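Local structure of unknown conserved protein BH2331 (Bacillus halodurans, 1VL5) at residues M30-L35 and Q135-D140; D43-G48 and H114-P119; V59-A64 and D101-I106. The protein is probably an S-adenosylmethionine-dependent methyltransferase whose substrate is unknown. One frame throughout, in Å; residues are numbered along the deposited sequence.

All three contacts gather on the central, largely parallel sheet of a Rossmann-like methyltransferase fold, with centres about 16 Å (1 and 2), 13 Å (1 and 3) and 17 Å (2 and 3) apart. Interaction 1 joins helix 26-33 to strand 134-142 and spans the longest chain interval; interaction 2 falls within that interval, and interaction 3 within that of interaction 2. Strand 104-110 lies between strands 134-142 and 40-44, and strand 61-66 follows beyond 40-44. Backbone bonding from Q135 N to H105 O and from D43 N to V63 O ties neighbouring contacts together, while D140 and H114 join interactions 1 and 2 through their side chains. Interaction 2 holds the glycine-rich turn, probably the cofactor side; interactions 1 and 3 pack the sheet.

Interaction 1 of 3, residues M30-L35 and Q135-D140; sequences MQIAAL and QLLLVD
A33, the last helical residue of 26-33, sets its CB against CD1 of L137 at 3.7 Å, where the end of this helix packs on strand 134-142 of the Rossmann-like sheet seen in class I methyltransferases. This is the tight part of the contact. The same L137 methyl also lies 4.0 Å from A33 CA, so the strand side chain reaches the helix backbone at a point where alanine presents little bulk. F55 from helix 50-55 also touches A33, while I106 of the adjoining strand packs beside L137, which leaves the leucine and alanine buried.

The other side is looser. I32 meets L137 through CG2 and CD2, 4.3 Å apart, but its end leads away from strand 134-142; the side chain touches L246 of strand 236-250, and the residue stays partly exposed. A34, exposed and with positive phi, ends the helical course beyond it.

The buried Q135, by contrast, belongs to the tight side, its amide meeting the helix end. Its CG sits between the backbone N and the carbonyl carbon (chi1 55°), and the extended chain beyond carries the amide to the helix. The amide oxygen OE1 accepts a hydrogen bond from K248 NZ, which also bonds to I32 O; a positive charge here would probably suit the carbonyl-rich end of the helix. With OE1 thus engaged, the amide nitrogen turns to the helix: Q135 NE2 donates to A33 O at 2.9 Å, an almost straight bond (179°) that lies in the carbonyl plane and uses a lone pair of A33 O.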
HETATM    1  N   MSE A  30      10.615  -0.208   8.568  1.00 31.49           N
HETATM    2  CA  MSE A  30      11.222   0.459   9.692  1.00 31.14           C
HETATM    3  C   MSE A  30      12.717   0.694   9.434  1.00 31.00           C
HETATM    4  O   MSE A  30      13.222   1.768   9.695  1.00 32.24           O
HETATM    5  CB  MSE A  30      11.061  -0.384  10.950  1.00 31.02           C
HETATM    6  CG  MSE A  30       9.626  -0.570  11.445  1.00 41.77           C
HETATM    7 SE   MSE A  30       8.909   1.161  11.936  1.00 64.48          SE
HETATM    8  CE  MSE A  30      10.156   1.407  13.461  1.00 61.77           C
ATOM      9  N   GLN A  31      13.414  -0.313   8.924  1.00 31.32           N
ATOM     10  CA  GLN A  31      14.853  -0.208   8.624  1.00 34.28           C
ATOM     11  C   GLN A  31      15.121   0.907   7.626  1.00 32.24           C
ATOM     12  O   GLN A  31      15.991   1.739   7.846  1.00 33.77           O
ATOM     13  CB  GLN A  31      15.340  -1.548   8.073  1.00 33.10           C
ATOM     14  CG  GLN A  31      16.807  -1.697   7.806  1.00 47.17           C
ATOM     15  CD  GLN A  31      17.117  -3.014   7.032  1.00 49.35           C
ATOM     16  OE1 GLN A  31      16.569  -3.274   5.946  1.00 59.72           O
ATOM     17  NE2 GLN A  31      17.993  -3.848   7.617  1.00 62.79           N
ATOM     18  N   ILE A  32      14.389   0.902   6.515  1.00 32.62           N
ATOM     19  CA  ILE A  32      14.557   1.905   5.441  1.00 35.97           C
ATOM     20  C   ILE A  32      14.234   3.312   5.956  1.00 34.09           C
ATOM     21  O   ILE A  32      14.858   4.279   5.542  1.00 34.12           O
ATOM     22  CB  ILE A  32      13.676   1.555   4.191  1.00 33.71           C
ATOM     23  CG1 ILE A  32      14.069   0.179   3.564  1.00 42.74           C
ATOM     24  CG2 ILE A  32      13.742   2.603   3.152  1.00 41.25           C
ATOM     25  CD1 ILE A  32      15.561  -0.038   3.476  1.00 40.36           C
ATOM     26  N   ALA A  33      13.301   3.405   6.906  1.00 34.11           N
ATOM     27  CA  ALA A  33      12.893   4.705   7.467  1.00 31.23           C
ATOM     28  C   ALA A  33      14.052   5.463   8.089  1.00 31.21           C
ATOM     29  O   ALA A  33      14.162   6.677   7.978  1.00 27.54           O
ATOM     30  CB  ALA A  33      11.761   4.504   8.496  1.00 34.84           C
ATOM     31  N   ALA A  34      14.921   4.729   8.775  1.00 29.68           N
ATOM     32  CA  ALA A  34      16.123   5.296   9.344  1.00 27.34           C
ATOM     33  C   ALA A  34      15.736   6.343  10.409  1.00 30.36           C
ATOM     34  O   ALA A  34      16.211   7.453  10.414  1.00 28.60           O
ATOM     35  CB  ALA A  34      17.016   5.888   8.271  1.00 32.18           C
ATOM     36  N   LEU A  35      14.879   5.936  11.332  1.00 30.13           N
ATOM     37  CA  LEU A  35      14.261   6.863  12.284  1.00 31.68           C
ATOM     38  C   LEU A  35      15.248   7.458  13.217  1.00 32.78           C
ATOM     39  O   LEU A  35      16.194   6.782  13.637  1.00 36.51           O
ATOM     40  CB  LEU A  35      13.211   6.148  13.100  1.00 29.23           C
ATOM     41  CG  LEU A  35      12.044   5.538  12.377  1.00 33.39           C
ATOM     42  CD1 LEU A  35      11.231   4.800  13.440  1.00 36.13           C
ATOM     43  CD2 LEU A  35      11.234   6.618  11.665  1.00 32.58           C
ATOM     44  N   GLN A 135      10.327  12.817   4.629  1.00 25.51           N
ATOM     45  CA  GLN A 135      10.285  11.705   3.689  1.00 24.84           C
ATOM     46  C   GLN A 135       8.900  11.066   3.558  1.00 26.69           C
ATOM     47  O   GLN A 135       8.138  11.023   4.497  1.00 24.86           O
ATOM     48  CB  GLN A 135      11.313  10.637   4.078  1.00 25.23           C
ATOM     49  CG  GLN A 135      11.139  10.133   5.544  1.00 26.18           C
ATOM     50  CD  GLN A 135      12.024   8.936   5.896  1.00 25.82           C
ATOM     51  OE1 GLN A 135      12.185   8.010   5.101  1.00 27.61           O
ATOM     52  NE2 GLN A 135      12.570   8.932   7.112  1.00 24.64           N
ATOM     53  N   LEU A 136       8.616  10.567   2.359  1.00 27.43           N
ATOM     54  CA  LEU A 136       7.454   9.736   2.097  1.00 27.93           C
ATOM     55  C   LEU A 136       7.948   8.303   1.996  1.00 28.74           C
ATOM     56  O   LEU A 136       8.854   8.019   1.248  1.00 27.88           O
ATOM     57  CB  LEU A 136       6.788  10.137   0.779  1.00 26.50           C
ATOM     58  CG  LEU A 136       5.725   9.180   0.256  1.00 26.35           C
ATOM     59  CD1 LEU A 136       4.507   9.089   1.130  1.00 23.40           C
ATOM     60  CD2 LEU A 136       5.356   9.641  -1.193  1.00 29.48           C
ATOM     61  N   LEU A 137       7.283   7.415   2.727  1.00 25.41           N
ATOM     62  CA  LEU A 137       7.504   5.996   2.679  1.00 25.68           C
ATOM     63  C   LEU A 137       6.227   5.360   2.156  1.00 28.31           C
ATOM     64  O   LEU A 137       5.226   5.297   2.853  1.00 27.32           O
ATOM     65  CB  LEU A 137       7.864   5.510   4.100  1.00 25.79           C
ATOM     66  CG  LEU A 137       9.253   5.983   4.593  1.00 27.76           C
ATOM     67  CD1 LEU A 137       9.345   5.967   6.114  1.00 27.38           C
ATOM     68  CD2 LEU A 137      10.408   5.189   4.028  1.00 26.68           C
ATOM     69  N   LEU A 138       6.278   4.827   0.935  1.00 27.26           N
ATOM     70  CA  LEU A 138       5.107   4.297   0.264  1.00 28.82           C
ATOM     71  C   LEU A 138       5.312   2.860  -0.127  1.00 26.27           C
ATOM     72  O   LEU A 138       6.323   2.524  -0.750  1.00 27.59           O
ATOM     73  CB  LEU A 138       4.839   5.141  -0.972  1.00 31.89           C
ATOM     74  CG  LEU A 138       3.701   4.836  -1.955  1.00 34.65           C
ATOM     75  CD1 LEU A 138       2.357   4.879  -1.304  1.00 36.49           C
ATOM     76  CD2 LEU A 138       3.752   5.849  -3.086  1.00 33.13           C
ATOM     77  N   VAL A 139       4.352   2.010   0.263  1.00 27.02           N
ATOM     78  CA  VAL A 139       4.394   0.573   0.055  1.00 26.20           C
ATOM     79  C   VAL A 139       3.071   0.177  -0.596  1.00 28.64           C
ATOM     80  O   VAL A 139       1.997   0.604  -0.145  1.00 28.45           O
ATOM     81  CB  VAL A 139       4.574  -0.232   1.367  1.00 23.08           C
ATOM     82  CG1 VAL A 139       4.356  -1.732   1.104  1.00 25.18           C
ATOM     83  CG2 VAL A 139       5.947  -0.039   1.938  1.00 30.35           C
ATOM     84  N   ASP A 140       3.163  -0.548  -1.709  1.00 29.43           N
ATOM     85  CA  ASP A 140       2.001  -1.027  -2.397  1.00 28.24           C
ATOM     86  C   ASP A 140       2.371  -2.128  -3.361  1.00 29.04           C
ATOM     87  O   ASP A 140       3.519  -2.295  -3.745  1.00 25.65           O
ATOM     88  CB  ASP A 140       1.322   0.126  -3.177  1.00 27.63           C
ATOM     89  CG  ASP A 140      -0.215  -0.036  -3.269  1.00 29.14           C
ATOM     90  OD1 ASP A 140      -0.781  -0.887  -2.556  1.00 31.61           O
ATOM     91  OD2 ASP A 140      -0.820   0.673  -4.092  1.00 31.87           O
TER

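Interaction 2 of 3, residues D43-G48 and H114-P119; sequences DVATGG and HHFPNP
The F116 ring meets the end of strand 40-44, touching two consecutive residues there. A45 CB comes to the ring edge, close to its plane, 4.1 Å from F116 CE1. V44 reaches the same corner with CG1, 4.2 Å from F116 CZ, on an oblique approach. That methyl is anti to the backbone N (chi1 179°), which places it beside the carbonyl carbon and within touch of the ring. The contact is small and wholly apolar.

Around this first shell, F122 of helix 119-129 meets the F116 ring edge-to-face and C109 of strand 104-110 adds to its packing, while V107 lies against V44. Helix 119-129 thus bears on F116, and strand 104-110 on both F116 and V44. On the other segment, A45 leaves the strand with positive phi and begins a turn held by D43. T46 OG1 donates to D43 OD2 at 2.8 Å, from above the carboxylate plane. The same oxygen accepts from A52 N, and D43 OD1 bonds to T108 OG1, so the carboxylate links the turn both to helix 50-55 and to the adjacent strand. G47 N, in its turn, is bound by D66 OD2.

A strand running through such a turn into a helix, with G47, G49 and A52 in a GxGxxA pattern, is consistent with the glycine-rich cofactor loop of Rossmann-like methyltransferases.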
ATOM      1  N   ASP A  43       0.367   8.573   9.222  1.00 28.51           N
ATOM      2  CA  ASP A  43       0.076   7.263   8.623  1.00 25.84           C
ATOM      3  C   ASP A  43      -1.217   7.347   7.833  1.00 26.14           C
ATOM      4  O   ASP A  43      -2.296   7.394   8.409  1.00 31.23           O
ATOM      5  CB  ASP A  43       0.019   6.185   9.717  1.00 27.47           C
ATOM      6  CG  ASP A  43      -0.148   4.754   9.155  1.00 28.25           C
ATOM      7  OD1 ASP A  43       0.244   4.470   7.969  1.00 33.22           O
ATOM      8  OD2 ASP A  43      -0.686   3.908   9.909  1.00 29.53           O
ATOM      9  N   VAL A  44      -1.073   7.521   6.514  1.00 29.06           N
ATOM     10  CA  VAL A  44      -2.185   7.732   5.600  1.00 28.83           C
ATOM     11  C   VAL A  44      -2.896   6.404   5.298  1.00 28.59           C
ATOM     12  O   VAL A  44      -2.247   5.410   4.919  1.00 28.68           O
ATOM     13  CB  VAL A  44      -1.720   8.453   4.291  1.00 30.56           C
ATOM     14  CG1 VAL A  44      -2.859   8.646   3.321  1.00 34.22           C
ATOM     15  CG2 VAL A  44      -1.094   9.783   4.609  1.00 31.67           C
ATOM     16  N   ALA A  45      -4.233   6.414   5.462  1.00 28.86           N
ATOM     17  CA  ALA A  45      -5.096   5.247   5.274  1.00 28.06           C
ATOM     18  C   ALA A  45      -4.641   4.168   6.234  1.00 29.07           C
ATOM     19  O   ALA A  45      -4.215   3.073   5.869  1.00 25.93           O
ATOM     20  CB  ALA A  45      -5.028   4.775   3.825  1.00 31.19           C
ATOM     21  N   THR A  46      -4.663   4.518   7.509  1.00 28.78           N
ATOM     22  CA  THR A  46      -4.086   3.667   8.487  1.00 27.28           C
ATOM     23  C   THR A  46      -4.748   2.266   8.542  1.00 28.28           C
ATOM     24  O   THR A  46      -4.082   1.274   8.923  1.00 29.33           O
ATOM     25  CB  THR A  46      -4.107   4.387   9.865  1.00 27.78           C
ATOM     26  OG1 THR A  46      -3.343   3.644  10.792  1.00 26.05           O
ATOM     27  CG2 THR A  46      -5.466   4.497  10.351  1.00 27.28           C
ATOM     28  N   GLY A  47      -6.032   2.175   8.202  1.00 28.61           N
ATOM     29  CA  GLY A  47      -6.714   0.853   8.089  1.00 28.10           C
ATOM     30  C   GLY A  47      -6.722   0.165   9.442  1.00 30.06           C
ATOM     31  O   GLY A  47      -7.227   0.735  10.403  1.00 27.92           O
ATOM     32  N   GLY A  48      -6.112  -1.025   9.525  1.00 28.65           N
ATOM     33  CA  GLY A  48      -6.069  -1.784  10.784  1.00 31.10           C
ATOM     34  C   GLY A  48      -5.067  -1.223  11.793  1.00 30.18           C
ATOM     35  O   GLY A  48      -5.042  -1.666  12.951  1.00 29.07           O
ATOM     36  N   HIS A 114      -3.490   1.778  -3.864  1.00 30.66           N
ATOM     37  CA  HIS A 114      -4.228   1.149  -4.938  1.00 29.33           C
ATOM     38  C   HIS A 114      -5.769   1.260  -4.810  1.00 27.26           C
ATOM     39  O   HIS A 114      -6.481   0.974  -5.751  1.00 30.95           O
ATOM     40  CB  HIS A 114      -3.775  -0.324  -5.095  1.00 31.30           C
ATOM     41  CG  HIS A 114      -4.210  -1.210  -3.976  1.00 31.49           C
ATOM     42  ND1 HIS A 114      -3.424  -1.458  -2.878  1.00 31.46           N
ATOM     43  CD2 HIS A 114      -5.346  -1.907  -3.786  1.00 36.58           C
ATOM     44  CE1 HIS A 114      -4.068  -2.256  -2.048  1.00 38.53           C
ATOM     45  NE2 HIS A 114      -5.235  -2.548  -2.581  1.00 33.76           N
ATOM     46  N   HIS A 115      -6.279   1.714  -3.669  1.00 29.95           N
ATOM     47  CA  HIS A 115      -7.701   2.066  -3.504  1.00 29.32           C
ATOM     48  C   HIS A 115      -8.059   3.533  -3.831  1.00 29.11           C
ATOM     49  O   HIS A 115      -9.230   3.889  -4.071  1.00 29.55           O
ATOM     50  CB  HIS A 115      -8.101   1.797  -2.052  1.00 32.42           C
ATOM     51  CG  HIS A 115      -8.103   0.343  -1.683  1.00 34.35           C
ATOM     52  ND1 HIS A 115      -8.993  -0.551  -2.214  1.00 40.85           N
ATOM     53  CD2 HIS A 115      -7.339  -0.357  -0.818  1.00 43.95           C
ATOM     54  CE1 HIS A 115      -8.781  -1.746  -1.700  1.00 39.24           C
ATOM     55  NE2 HIS A 115      -7.783  -1.656  -0.847  1.00 39.88           N
ATOM     56  N   PHE A 116      -7.060   4.404  -3.808  1.00 26.38           N
ATOM     57  CA  PHE A 116      -7.273   5.820  -4.041  1.00 27.28           C
ATOM     58  C   PHE A 116      -7.722   6.089  -5.454  1.00 26.93           C
ATOM     59  O   PHE A 116      -7.081   5.635  -6.402  1.00 27.29           O
ATOM     60  CB  PHE A 116      -5.955   6.580  -3.823  1.00 30.01           C
ATOM     61  CG  PHE A 116      -5.373   6.475  -2.434  1.00 25.50           C
ATOM     62  CD1 PHE A 116      -6.071   5.923  -1.375  1.00 28.09           C
ATOM     63  CD2 PHE A 116      -4.076   6.957  -2.209  1.00 28.39           C
ATOM     64  CE1 PHE A 116      -5.471   5.866  -0.108  1.00 31.75           C
ATOM     65  CE2 PHE A 116      -3.468   6.877  -0.956  1.00 29.56           C
ATOM     66  CZ  PHE A 116      -4.167   6.362   0.086  1.00 28.51           C
ATOM     67  N   PRO A 117      -8.816   6.824  -5.628  1.00 28.54           N
ATOM     68  CA  PRO A 117      -9.247   7.112  -6.977  1.00 26.47           C
ATOM     69  C   PRO A 117      -8.356   8.135  -7.711  1.00 29.43           C
ATOM     70  O   PRO A 117      -8.276   8.124  -8.934  1.00 29.31           O
ATOM     71  CB  PRO A 117     -10.696   7.621  -6.778  1.00 28.67           C
ATOM     72  CG  PRO A 117     -10.764   8.107  -5.428  1.00 31.09           C
ATOM     73  CD  PRO A 117      -9.750   7.372  -4.628  1.00 26.26           C
ATOM     74  N   ASN A 118      -7.679   9.003  -6.983  1.00 28.90           N
ATOM     75  CA  ASN A 118      -6.804  10.004  -7.580  1.00 29.55           C
ATOM     76  C   ASN A 118      -5.473  10.090  -6.866  1.00 29.26           C
ATOM     77  O   ASN A 118      -5.198  11.063  -6.173  1.00 31.78           O
ATOM     78  CB  ASN A 118      -7.476  11.363  -7.514  1.00 32.33           C
ATOM     79  CG  ASN A 118      -8.819  11.375  -8.193  1.00 31.97           C
ATOM     80  OD1 ASN A 118      -8.893  11.351  -9.427  1.00 37.19           O
ATOM     81  ND2 ASN A 118      -9.890  11.464  -7.395  1.00 27.02           N
ATOM     82  N   PRO A 119      -4.630   9.067  -7.029  1.00 29.41           N
ATOM     83  CA  PRO A 119      -3.462   9.011  -6.192  1.00 27.55           C
ATOM     84  C   PRO A 119      -2.427  10.106  -6.429  1.00 26.60           C
ATOM     85  O   PRO A 119      -1.708  10.462  -5.511  1.00 27.29           O
ATOM     86  CB  PRO A 119      -2.892   7.624  -6.503  1.00 33.01           C
ATOM     87  CG  PRO A 119      -3.273   7.361  -7.856  1.00 30.35           C
ATOM     88  CD  PRO A 119      -4.687   7.921  -7.942  1.00 30.45           C
TER

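Interaction 3 of 3, residues V59-A64 and D101-I106; sequences VKKVVA and DERFHI
The F104 ring and the R103 guanidinium are both met by CG2 of V63. On the ring this methyl lies at the edge, near the ring plane, 3.9 Å from F104 CE1; toward the guanidinium it comes obliquely, 3.9 Å from R103 NH2. One face of the ring is covered by the arginine's own chain, with R103 CG 3.6 Å above the plane and over its centre. Further out the relation is reversed: F104 CZ lies 3.6 Å above one face of the guanidinium, offset toward its rim. The arginine thus runs across the phenylalanine, its CG anti to the backbone N (chi1 170°) and its chain extended from CG to NE.

K61 and V63 lie on strand 61-66, F104 opens strand 104-110 and R103 is in the loop just before it; the two strands flank strand 40-44 on either side in the Rossmann-like sheet. The contact therefore passes over the middle strand, whose L42 touches both V63 and F104. K61 and V63, two residues apart on their strand, point to this face, whereas V62 between them points away from it.

At the outer side the contact becomes polar. K61 NZ stands at the edge of the guanidinium, 4.0 Å from R103 NH2, a pairing of like charges. Each has an acidic partner on a neighbouring strand: K61 NZ forms a salt bridge with E88 OE1, and R103 NE one with E40 OE2, which probably eases the repulsion. F99 also meets the F104 ring edge-to-face.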
ATOM      1  N   VAL A  59       9.038   7.053  17.626  1.00 27.69           N
ATOM      2  CA  VAL A  59       8.886   8.453  17.196  1.00 27.00           C
ATOM      3  C   VAL A  59       8.193   9.310  18.269  1.00 29.69           C
ATOM      4  O   VAL A  59       7.765   8.801  19.314  1.00 31.87           O
ATOM      5  CB  VAL A  59       8.178   8.540  15.881  1.00 26.03           C
ATOM      6  CG1 VAL A  59       8.837   7.615  14.862  1.00 29.09           C
ATOM      7  CG2 VAL A  59       6.645   8.182  15.985  1.00 29.22           C
ATOM      8  N   LYS A  60       8.091  10.616  18.027  1.00 31.59           N
ATOM      9  CA  LYS A  60       7.495  11.540  18.999  1.00 32.43           C
ATOM     10  C   LYS A  60       5.988  11.378  18.995  1.00 30.48           C
ATOM     11  O   LYS A  60       5.370  11.178  20.051  1.00 31.79           O
ATOM     12  CB  LYS A  60       7.906  13.001  18.705  1.00 28.95           C
ATOM     13  CG  LYS A  60       7.369  14.012  19.709  1.00 40.43           C
ATOM     14  CD  LYS A  60       7.741  15.513  19.416  1.00 42.22           C
ATOM     15  N   LYS A  61       5.400  11.469  17.808  1.00 31.32           N
ATOM     16  CA  LYS A  61       3.944  11.407  17.671  1.00 33.24           C
ATOM     17  C   LYS A  61       3.540  10.806  16.353  1.00 27.34           C
ATOM     18  O   LYS A  61       4.211  11.021  15.333  1.00 29.57           O
ATOM     19  CB  LYS A  61       3.379  12.813  17.727  1.00 34.52           C
ATOM     20  CG  LYS A  61       1.904  12.850  17.372  1.00 47.56           C
ATOM     21  CD  LYS A  61       1.167  14.028  17.965  1.00 50.92           C
ATOM     22  CE  LYS A  61      -0.280  14.000  17.509  1.00 40.72           C
ATOM     23  NZ  LYS A  61      -0.863  15.280  17.834  1.00 43.90           N
ATOM     24  N   VAL A  62       2.418  10.089  16.348  1.00 26.91           N
ATOM     25  CA  VAL A  62       1.828   9.547  15.110  1.00 25.74           C
ATOM     26  C   VAL A  62       0.373  10.028  14.962  1.00 25.83           C
ATOM     27  O   VAL A  62      -0.406   9.994  15.917  1.00 25.87           O
ATOM     28  CB  VAL A  62       1.839   8.003  15.055  1.00 27.60           C
ATOM     29  CG1 VAL A  62       1.302   7.505  13.699  1.00 27.47           C
ATOM     30  CG2 VAL A  62       3.265   7.417  15.335  1.00 27.36           C
ATOM     31  N   VAL A  63       0.013  10.461  13.751  1.00 21.49           N
ATOM     32  CA  VAL A  63      -1.358  10.704  13.419  1.00 22.06           C
ATOM     33  C   VAL A  63      -1.787   9.565  12.545  1.00 25.07           C
ATOM     34  O   VAL A  63      -1.268   9.399  11.458  1.00 26.35           O
ATOM     35  CB  VAL A  63      -1.566  12.057  12.710  1.00 26.58           C
ATOM     36  CG1 VAL A  63      -2.984  12.224  12.260  1.00 22.36           C
ATOM     37  CG2 VAL A  63      -1.153  13.208  13.641  1.00 28.09           C
ATOM     38  N   ALA A  64      -2.751   8.776  13.016  1.00 26.96           N
ATOM     39  CA  ALA A  64      -3.347   7.688  12.233  1.00 23.89           C
ATOM     40  C   ALA A  64      -4.577   8.235  11.546  1.00 25.38           C
ATOM     41  O   ALA A  64      -5.557   8.646  12.201  1.00 25.37           O
ATOM     42  CB  ALA A  64      -3.695   6.513  13.187  1.00 28.87           C
ATOM     43  N   ASP A 101       0.660  22.940   5.959  1.00 29.85           N
ATOM     44  CA  ASP A 101       1.869  22.748   5.210  1.00 29.48           C
ATOM     45  C   ASP A 101       2.993  22.472   6.184  1.00 28.73           C
ATOM     46  O   ASP A 101       3.023  23.055   7.261  1.00 25.36           O
ATOM     47  CB  ASP A 101       2.244  24.017   4.460  1.00 33.51           C
ATOM     48  CG  ASP A 101       1.333  24.345   3.289  1.00 34.12           C
ATOM     49  OD1 ASP A 101       0.248  23.782   3.130  1.00 34.26           O
ATOM     50  OD2 ASP A 101       1.734  25.227   2.518  1.00 32.39           O
ATOM     51  N   GLU A 102       3.930  21.617   5.790  1.00 25.96           N
ATOM     52  CA  GLU A 102       5.202  21.436   6.526  1.00 27.94           C
ATOM     53  C   GLU A 102       4.977  21.067   7.945  1.00 28.82           C
ATOM     54  O   GLU A 102       5.666  21.565   8.831  1.00 31.00           O
ATOM     55  CB  GLU A 102       6.064  22.704   6.452  1.00 30.10           C
ATOM     56  CG  GLU A 102       6.599  22.907   5.052  1.00 24.21           C
ATOM     57  CD  GLU A 102       7.404  24.176   4.887  1.00 33.15           C
ATOM     58  OE1 GLU A 102       7.916  24.705   5.892  1.00 47.77           O
ATOM     59  OE2 GLU A 102       7.524  24.627   3.744  1.00 41.63           O
ATOM     60  N   ARG A 103       4.063  20.130   8.176  1.00 28.75           N
ATOM     61  CA  ARG A 103       3.826  19.651   9.545  1.00 27.56           C
ATOM     62  C   ARG A 103       4.607  18.357   9.927  1.00 29.16           C
ATOM     63  O   ARG A 103       5.122  18.231  11.049  1.00 31.56           O
ATOM     64  CB  ARG A 103       2.366  19.400   9.720  1.00 31.25           C
ATOM     65  CG  ARG A 103       2.089  18.700  10.965  1.00 38.47           C
ATOM     66  CD  ARG A 103       0.744  18.921  11.440  1.00 38.48           C
ATOM     67  NE  ARG A 103       0.574  18.088  12.626  1.00 35.39           N
ATOM     68  CZ  ARG A 103      -0.598  17.814  13.155  1.00 34.90           C
ATOM     69  NH1 ARG A 103      -1.672  18.385  12.660  1.00 31.38           N
ATOM     70  NH2 ARG A 103      -0.684  17.018  14.210  1.00 35.68           N
ATOM     71  N   PHE A 104       4.730  17.413   8.985  1.00 27.04           N
ATOM     72  CA  PHE A 104       5.259  16.090   9.301  1.00 24.26           C
ATOM     73  C   PHE A 104       6.693  15.868   8.892  1.00 22.96           C
ATOM     74  O   PHE A 104       7.116  16.312   7.834  1.00 27.66           O
ATOM     75  CB  PHE A 104       4.317  15.025   8.662  1.00 23.41           C
ATOM     76  CG  PHE A 104       2.914  15.091   9.201  1.00 23.95           C
ATOM     77  CD1 PHE A 104       2.640  14.616  10.491  1.00 23.55           C
ATOM     78  CD2 PHE A 104       1.905  15.758   8.523  1.00 26.81           C
ATOM     79  CE1 PHE A 104       1.373  14.712  11.016  1.00 22.04           C
ATOM     80  CE2 PHE A 104       0.608  15.870   9.066  1.00 23.28           C
ATOM     81  CZ  PHE A 104       0.366  15.336  10.342  1.00 24.74           C
ATOM     82  N   HIS A 105       7.463  15.106   9.697  1.00 24.16           N
ATOM     83  CA  HIS A 105       8.753  14.606   9.223  1.00 25.21           C
ATOM     84  C   HIS A 105       8.615  13.425   8.269  1.00 27.30           C
ATOM     85  O   HIS A 105       9.429  13.259   7.350  1.00 24.36           O
ATOM     86  CB  HIS A 105       9.629  14.222  10.391  1.00 28.97           C
ATOM     87  CG  HIS A 105       9.815  15.335  11.377  1.00 28.05           C
ATOM     88  ND1 HIS A 105       8.919  15.575  12.396  1.00 28.00           N
ATOM     89  CD2 HIS A 105      10.785  16.268  11.497  1.00 31.96           C
ATOM     90  CE1 HIS A 105       9.356  16.586  13.128  1.00 35.80           C
ATOM     91  NE2 HIS A 105      10.483  17.031  12.600  1.00 29.34           N
ATOM     92  N   ILE A 106       7.576  12.600   8.495  1.00 26.56           N
ATOM     93  CA  ILE A 106       7.353  11.383   7.728  1.00 26.48           C
ATOM     94  C   ILE A 106       5.896  11.251   7.345  1.00 23.68           C
ATOM     95  O   ILE A 106       5.037  11.506   8.136  1.00 23.51           O
ATOM     96  CB  ILE A 106       7.815  10.104   8.525  1.00 26.07           C
ATOM     97  CG1 ILE A 106       9.299  10.185   8.871  1.00 30.13           C
ATOM     98  CG2 ILE A 106       7.523   8.843   7.694  1.00 26.15           C
ATOM     99  CD1 ILE A 106       9.804   9.062   9.764  1.00 27.25           C
TER